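Local coordinates for protein papain-like protease (Human betacoronavirus 2c EMC/2012, PDB 4RNA) that acts as a cysteine protease of the coronavirus papain-like family, probably cutting the viral polyprotein and removing ubiquitin-like modifiers from host proteins, at residues Val8-Asp13 against Ala64-Ala69; Ala117-Leu122 against Asp149-Ile154; Leu246-Thr251 against Val312-Gln317. All coordinates share one frame; numbering follows the deposited sequence.

Interaction 1: residues Val8-Asp13 against Ala64-Ala69; sequences VLVTVD and ADETKA
V12 and D13 lie against E66 and A69 where the small N-terminal domain, whose strand 5-11 pairs with strands 18-23 and 55-58 in a mixed sheet, meets helix 64-74. The position and strand order of this sheet are consistent with the ubiquitin-like domain that precedes the protease core in coronavirus papain-like proteases.

The van der Waals packing centres on V12, just past the end of the strand. Its two methyls divide the work: CG1 approaches E66 CB at 4.1 Å, while CG2 rests 3.6 Å from the carbonyl oxygen E66 O and also faces A69 CB. With chi1 at -54°, CG2 sits between the backbone N and the carbonyl carbon of V12, the branch turned to the helix backbone. V10 adds CG1, a methyl touching a carboxylate oxygen, 3.7 Å from E66 OE2, its side chain crossing that of E66 at about a right angle.

Polar groups meet through water, as no direct hydrogen bond joins the segments. One water donates to E66 OE2 at 2.7 Å and lies close to V10 O, though more acceptors than its two protons can serve surround it, so its exact bonding is uncertain. E66 OE2 also makes a salt bridge with R18, and E66 OE1 accepts from T63 N, so both carboxylate oxygens are held and the rotation of the group is probably restricted.

D13 is fixed from its own side. Its backbone N donates to T11 OG1 at 3.1 Å in an ST turn, and N16 ND2 reaches OD2. The chi1 of 64° brings the carboxylate to the helix, with D13 OD2 3.5 Å from A69 CB. A second water donates at 2.8 Å to both D13 OD2 and A69 O.

Interaction 2: residues Ala117-Leu122 against Asp149-Ile154; sequences AVIMTL and DFIALI
The axes of helical segments 117-122 and 149-154 approach to 11.8 Å, their N-to-C directions 118° apart, the closest CA atoms being those of I119 and I151, 8.1 Å apart. The tightest side-chain contact is between the same two residues: I119 CD1 reaches I151 CG1 at 3.6 Å, the chains crossing at about a right angle. I154 CD1 is the other focus, lying 4.2 Å from I119 CG1 and 4.1 Å from L122 CD1, with V118 CG1 a little farther off. This packing joins helix 115-122, which starts two residues after the modified C113 and probably corresponds to the central helix of the papain-like fold, to helix 148-158 in the helical half of the core. L122 CD1 also meets the F150 ring obliquely, at CZ (4.0 Å). Having CG anti to the backbone N (chi1 -174°) aims the ring toward 117-122. I154 CG1, of the same helix as F150, lies over the centre of one ring face, 4.3 Å above its plane, and F139 of helix 133-143 stacks with the ring. Along 117-122, T121 OG1 donates to A117 O at 2.9 Å, and T121 N reaches that oxygen from its opposite face.

Interaction 3: residues Leu246-Thr251 against Val312-Gln317; sequences LLLSGT and VLFPGQ
L246 and F314, and L248 and V312, form antiparallel hydrogen-bonded pairs, with L247 opposite L313 as the non-hydrogen-bonded pair between them. F314 N donates to L246 O at 2.7 Å in the carbonyl plane, while the return bond from L246 N to F314 O, 2.9 Å, comes from 43° above that plane and is less straight (148° at the hydrogen). L248 N to V312 O (2.9 Å) is nearly linear, and V312 N answers to L248 O at 2.7 Å.

L248 CD1 touches F314 CE1 at 3.6 Å, obliquely to the ring. L246 CD2 packs against the amide of Q317, 3.8 Å from its CD. That amide is set by a bend at chi2 (-71°) and by NE2 donating to P315 O at 3.0 Å. On the other sheet face L313 CD1 covers L246 O.

Outward, strand 210-212 pairs with the far side of 246-250, V217 lies on L246, F314 and Q317, and L124 and L125 meet L313. These are interior strands of a mixed sheet, probably the palm subdomain of the papain-like fold. Between apolar faces, L246, L248, V312 and F314 on one, L247 and L313 on the other, backbone N-H and C=O groups satisfy each other.

In the fold
From the N terminus, interaction 1 closes first, bringing strand 5-11 to helix 64-74 across 50 intervening residues and tying the small N-terminal sheet to the start of the helical core. Interaction 2 follows, with 26 residues between its segments, and joins two helices near the centre of the chain. Interaction 3 closes last: its 60 intervening residues contain strands but no helix, and it pairs two interior strands, 245-250 and 304-315, of the mixed sheet. The three are in series, none nesting or crossing. Interactions 1 and 3 lie on opposite sides of the chain's centre, their centres 40 Å apart, while interaction 2 lies 26 Å from the first and 18 Å from the third between centres.

Interaction 1: residues Val8-Asp13 against Ala64-Ala69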
# COMPACT_ATOMS: atom_id res chain seq x y z
N VAL A 8 -17.10 -1.18 -30.01
CA VAL A 8 -17.09 -0.47 -28.72
C VAL A 8 -15.82 0.34 -28.69
O VAL A 8 -14.84 -0.03 -29.35
CB VAL A 8 -17.07 -1.42 -27.52
CG1 VAL A 8 -18.43 -2.10 -27.33
CG2 VAL A 8 -15.93 -2.43 -27.64
N LEU A 9 -15.83 1.38 -27.86
CA LEU A 9 -14.61 2.20 -27.69
C LEU A 9 -14.06 1.82 -26.31
O LEU A 9 -14.76 1.87 -25.27
CB LEU A 9 -14.93 3.71 -27.72
CG LEU A 9 -15.44 4.28 -29.08
CD1 LEU A 9 -15.84 5.74 -28.94
CD2 LEU A 9 -14.43 4.12 -30.19
N VAL A 10 -12.83 1.41 -26.31
CA VAL A 10 -12.19 0.93 -25.10
C VAL A 10 -11.19 1.95 -24.58
O VAL A 10 -10.29 2.42 -25.33
CB VAL A 10 -11.57 -0.47 -25.39
CG1 VAL A 10 -10.82 -0.96 -24.17
CG2 VAL A 10 -12.75 -1.47 -25.65
N THR A 11 -11.26 2.25 -23.29
CA THR A 11 -10.27 3.22 -22.75
C THR A 11 -9.82 2.77 -21.34
O THR A 11 -10.53 2.04 -20.64
CB THR A 11 -10.90 4.66 -22.72
OG1 THR A 11 -9.99 5.64 -22.25
CG2 THR A 11 -12.12 4.67 -21.65
N VAL A 12 -8.65 3.21 -20.94
CA VAL A 12 -8.24 3.16 -19.52
C VAL A 12 -8.15 4.54 -18.87
O VAL A 12 -7.95 4.67 -17.63
CB VAL A 12 -6.90 2.42 -19.30
CG1 VAL A 12 -6.90 1.04 -19.90
CG2 VAL A 12 -5.68 3.25 -19.81
N ASP A 13 -8.35 5.58 -19.66
CA ASP A 13 -8.11 6.93 -19.17
C ASP A 13 -9.20 7.94 -19.51
O ASP A 13 -9.18 9.04 -18.96
CB ASP A 13 -6.73 7.42 -19.63
CG ASP A 13 -6.62 7.56 -21.15
OD1 ASP A 13 -7.60 7.32 -21.87
OD2 ASP A 13 -5.55 7.99 -21.61
N ALA A 64 0.08 -2.19 -25.40
CA ALA A 64 1.16 -1.36 -25.09
C ALA A 64 0.74 0.10 -24.97
O ALA A 64 1.24 0.77 -24.08
CB ALA A 64 2.26 -1.51 -26.15
N ASP A 65 -0.13 0.60 -25.86
CA ASP A 65 -0.53 2.01 -25.82
C ASP A 65 -1.26 2.27 -24.52
O ASP A 65 -1.09 3.33 -23.90
CB ASP A 65 -1.41 2.47 -27.00
CG ASP A 65 -0.65 2.46 -28.37
OD1 ASP A 65 0.47 2.91 -28.36
OD2 ASP A 65 -1.17 2.00 -29.43
N GLU A 66 -2.14 1.33 -24.14
CA GLU A 66 -2.91 1.55 -22.93
C GLU A 66 -2.03 1.53 -21.67
O GLU A 66 -2.29 2.30 -20.74
CB GLU A 66 -4.03 0.53 -22.82
CG GLU A 66 -5.12 0.82 -23.83
CD GLU A 66 -6.03 -0.39 -24.08
OE1 GLU A 66 -5.56 -1.53 -23.85
OE2 GLU A 66 -7.19 -0.17 -24.58
N THR A 67 -1.03 0.65 -21.66
CA THR A 67 -0.07 0.59 -20.57
C THR A 67 0.62 1.95 -20.35
O THR A 67 0.75 2.47 -19.22
CB THR A 67 0.97 -0.51 -20.85
OG1 THR A 67 0.29 -1.76 -20.70
CG2 THR A 67 2.05 -0.45 -19.89
N LYS A 68 1.04 2.55 -21.46
CA LYS A 68 1.60 3.89 -21.40
C LYS A 68 0.61 4.99 -21.01
O LYS A 68 0.98 5.90 -20.28
CB LYS A 68 2.26 4.19 -22.74
CG LYS A 68 2.91 5.55 -22.82
CD LYS A 68 3.78 5.61 -24.07
CE LYS A 68 3.82 6.98 -24.69
NZ LYS A 68 4.18 6.83 -26.13
N ALA A 69 -0.64 4.93 -21.51
CA ALA A 69 -1.67 5.88 -21.09
C ALA A 69 -1.94 5.73 -19.58
O ALA A 69 -2.09 6.73 -18.85
CB ALA A 69 -2.95 5.70 -21.88
O HOH W 1 -7.67 2.47 -25.15
O HOH W 2 -3.30 8.93 -20.15

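Interaction 2: residues Ala117-Leu122 against Asp149-Ile154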
# COMPACT_ATOMS: atom_id res chain seq x y z
N ALA A 117 -10.59 12.23 8.55
CA ALA A 117 -9.36 12.80 9.13
C ALA A 117 -8.37 13.13 8.03
O ALA A 117 -7.85 14.24 7.97
CB ALA A 117 -8.73 11.85 10.14
N VAL A 118 -8.15 12.20 7.11
CA VAL A 118 -7.22 12.49 6.03
C VAL A 118 -7.66 13.65 5.14
O VAL A 118 -6.87 14.55 4.84
CB VAL A 118 -7.04 11.23 5.12
CG1 VAL A 118 -6.33 11.60 3.81
CG2 VAL A 118 -6.27 10.17 5.86
N ILE A 119 -8.91 13.62 4.66
CA ILE A 119 -9.38 14.61 3.69
C ILE A 119 -9.49 16.04 4.30
O ILE A 119 -9.03 17.04 3.72
CB ILE A 119 -10.77 14.15 3.07
CG1 ILE A 119 -10.56 12.93 2.15
CG2 ILE A 119 -11.46 15.26 2.29
CD1 ILE A 119 -11.82 12.10 2.10
N MET A 120 -10.00 16.14 5.50
CA MET A 120 -10.07 17.45 6.22
C MET A 120 -8.73 18.02 6.55
O MET A 120 -8.63 19.22 6.59
CB MET A 120 -10.86 17.29 7.53
CG MET A 120 -12.29 16.97 7.18
SD MET A 120 -13.41 17.12 8.61
CE MET A 120 -13.43 18.91 8.73
N THR A 121 -7.70 17.16 6.72
CA THR A 121 -6.35 17.64 6.97
C THR A 121 -5.78 18.12 5.63
O THR A 121 -5.20 19.26 5.56
CB THR A 121 -5.43 16.55 7.56
OG1 THR A 121 -5.90 16.15 8.83
CG2 THR A 121 -3.96 17.09 7.75
N LEU A 122 -5.95 17.32 4.56
CA LEU A 122 -5.37 17.75 3.22
C LEU A 122 -6.03 19.02 2.75
O LEU A 122 -5.45 19.84 2.08
CB LEU A 122 -5.62 16.67 2.11
CG LEU A 122 -4.87 15.33 2.26
CD1 LEU A 122 -5.49 14.34 1.26
CD2 LEU A 122 -3.36 15.61 2.00
N ASP A 149 -14.16 10.79 -6.99
CA ASP A 149 -12.96 10.24 -7.53
C ASP A 149 -11.81 10.35 -6.56
O ASP A 149 -10.95 9.48 -6.51
CB ASP A 149 -12.53 10.97 -8.79
CG ASP A 149 -13.38 10.61 -9.98
OD1 ASP A 149 -14.30 9.78 -9.83
OD2 ASP A 149 -13.15 11.15 -11.07
N PHE A 150 -11.72 11.49 -5.86
CA PHE A 150 -10.54 11.73 -5.03
C PHE A 150 -10.51 10.75 -3.86
O PHE A 150 -9.48 10.18 -3.49
CB PHE A 150 -10.56 13.18 -4.52
CG PHE A 150 -9.31 13.57 -3.78
CD1 PHE A 150 -8.08 13.66 -4.47
CD2 PHE A 150 -9.38 13.95 -2.46
CE1 PHE A 150 -6.93 14.09 -3.78
CE2 PHE A 150 -8.23 14.40 -1.77
CZ PHE A 150 -7.01 14.45 -2.45
N ILE A 151 -11.64 10.53 -3.29
CA ILE A 151 -11.73 9.59 -2.23
C ILE A 151 -11.41 8.17 -2.75
O ILE A 151 -10.62 7.46 -2.10
CB ILE A 151 -13.11 9.58 -1.57
CG1 ILE A 151 -13.39 10.93 -0.89
CG2 ILE A 151 -13.16 8.43 -0.60
CD1 ILE A 151 -14.88 11.10 -0.68
N ALA A 152 -11.98 7.75 -3.90
CA ALA A 152 -11.71 6.39 -4.43
C ALA A 152 -10.21 6.25 -4.80
O ALA A 152 -9.58 5.22 -4.57
CB ALA A 152 -12.62 6.07 -5.63
N LEU A 153 -9.63 7.31 -5.32
CA LEU A 153 -8.22 7.25 -5.59
C LEU A 153 -7.29 7.14 -4.35
O LEU A 153 -6.33 6.37 -4.36
CB LEU A 153 -7.81 8.45 -6.41
CG LEU A 153 -8.10 8.40 -7.93
CD1 LEU A 153 -7.64 9.72 -8.54
CD2 LEU A 153 -7.43 7.24 -8.66
N ILE A 154 -7.56 7.93 -3.30
CA ILE A 154 -6.83 7.83 -2.06
C ILE A 154 -6.94 6.40 -1.58
O ILE A 154 -5.94 5.81 -1.20
CB ILE A 154 -7.38 8.82 -0.97
CG1 ILE A 154 -7.01 10.24 -1.31
CG2 ILE A 154 -6.93 8.44 0.44
CD1 ILE A 154 -7.63 11.16 -0.26

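Interaction 3: residues Leu246-Thr251 against Val312-Gln317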
# COMPACT_ATOMS: atom_id res chain seq x y z
N LEU A 246 3.46 22.96 8.37
CA LEU A 246 4.28 21.93 8.96
C LEU A 246 3.33 20.91 9.56
O LEU A 246 2.51 21.30 10.42
CB LEU A 246 5.22 22.46 10.05
CG LEU A 246 5.93 21.42 10.99
CD1 LEU A 246 6.89 20.47 10.30
CD2 LEU A 246 6.52 22.18 12.21
N LEU A 247 3.41 19.65 9.09
CA LEU A 247 2.57 18.60 9.71
C LEU A 247 3.40 17.67 10.59
O LEU A 247 4.41 17.04 10.14
CB LEU A 247 1.91 17.81 8.56
CG LEU A 247 1.28 16.46 8.81
CD1 LEU A 247 0.04 16.77 9.66
CD2 LEU A 247 0.86 15.81 7.46
N LEU A 248 2.95 17.46 11.83
CA LEU A 248 3.69 16.62 12.78
C LEU A 248 2.83 15.46 13.21
O LEU A 248 1.62 15.65 13.26
CB LEU A 248 4.17 17.44 14.02
CG LEU A 248 5.00 18.71 13.83
CD1 LEU A 248 5.31 19.44 15.13
CD2 LEU A 248 6.27 18.29 13.13
N SER A 249 3.41 14.27 13.34
CA SER A 249 2.60 13.10 13.71
C SER A 249 3.25 12.25 14.74
O SER A 249 4.39 12.03 14.73
CB SER A 249 2.23 12.19 12.49
OG SER A 249 1.80 12.98 11.42
N GLY A 250 2.47 11.62 15.64
CA GLY A 250 3.02 10.56 16.42
C GLY A 250 1.84 9.65 16.79
O GLY A 250 0.75 9.86 16.31
N THR A 251 2.11 8.64 17.58
CA THR A 251 1.12 7.62 17.94
C THR A 251 0.22 8.34 18.88
O THR A 251 0.57 9.41 19.43
CB THR A 251 1.80 6.41 18.66
OG1 THR A 251 2.55 6.89 19.76
CG2 THR A 251 2.78 5.71 17.76
N VAL A 312 -0.71 16.80 13.82
CA VAL A 312 -0.98 18.18 14.24
C VAL A 312 -0.52 19.08 13.15
O VAL A 312 0.60 18.85 12.67
CB VAL A 312 -0.22 18.56 15.57
CG1 VAL A 312 -0.51 20.02 15.98
CG2 VAL A 312 -0.56 17.61 16.74
N LEU A 313 -1.33 20.05 12.77
CA LEU A 313 -0.88 20.97 11.64
C LEU A 313 -0.47 22.36 12.13
O LEU A 313 -1.24 23.04 12.76
CB LEU A 313 -2.04 21.09 10.58
CG LEU A 313 -1.80 21.96 9.36
CD1 LEU A 313 -0.47 21.55 8.63
CD2 LEU A 313 -3.00 21.81 8.45
N PHE A 314 0.68 22.89 11.66
CA PHE A 314 1.13 24.15 12.09
C PHE A 314 1.26 25.02 10.84
O PHE A 314 1.35 24.49 9.73
CB PHE A 314 2.52 24.04 12.79
CG PHE A 314 2.46 23.48 14.18
CD1 PHE A 314 2.55 22.09 14.43
CD2 PHE A 314 2.35 24.36 15.29
CE1 PHE A 314 2.46 21.57 15.75
CE2 PHE A 314 2.24 23.85 16.60
CZ PHE A 314 2.27 22.46 16.83
N PRO A 315 1.24 26.35 11.04
CA PRO A 315 1.45 27.37 9.97
C PRO A 315 2.91 27.34 9.53
O PRO A 315 3.67 26.51 10.04
CB PRO A 315 1.10 28.71 10.65
CG PRO A 315 0.91 28.44 12.10
CD PRO A 315 0.69 26.94 12.30
N GLY A 316 3.27 28.15 8.53
CA GLY A 316 4.64 28.16 7.97
C GLY A 316 5.68 28.43 9.06
O GLY A 316 5.43 29.20 9.98
N GLN A 317 6.85 27.82 8.96
CA GLN A 317 7.87 28.03 9.96
C GLN A 317 8.86 28.99 9.38
O GLN A 317 9.06 29.00 8.17
CB GLN A 317 8.57 26.70 10.23
CG GLN A 317 7.58 25.64 10.64
CD GLN A 317 7.05 25.90 12.00
OE1 GLN A 317 7.84 26.01 12.92
NE2 GLN A 317 5.71 25.92 12.17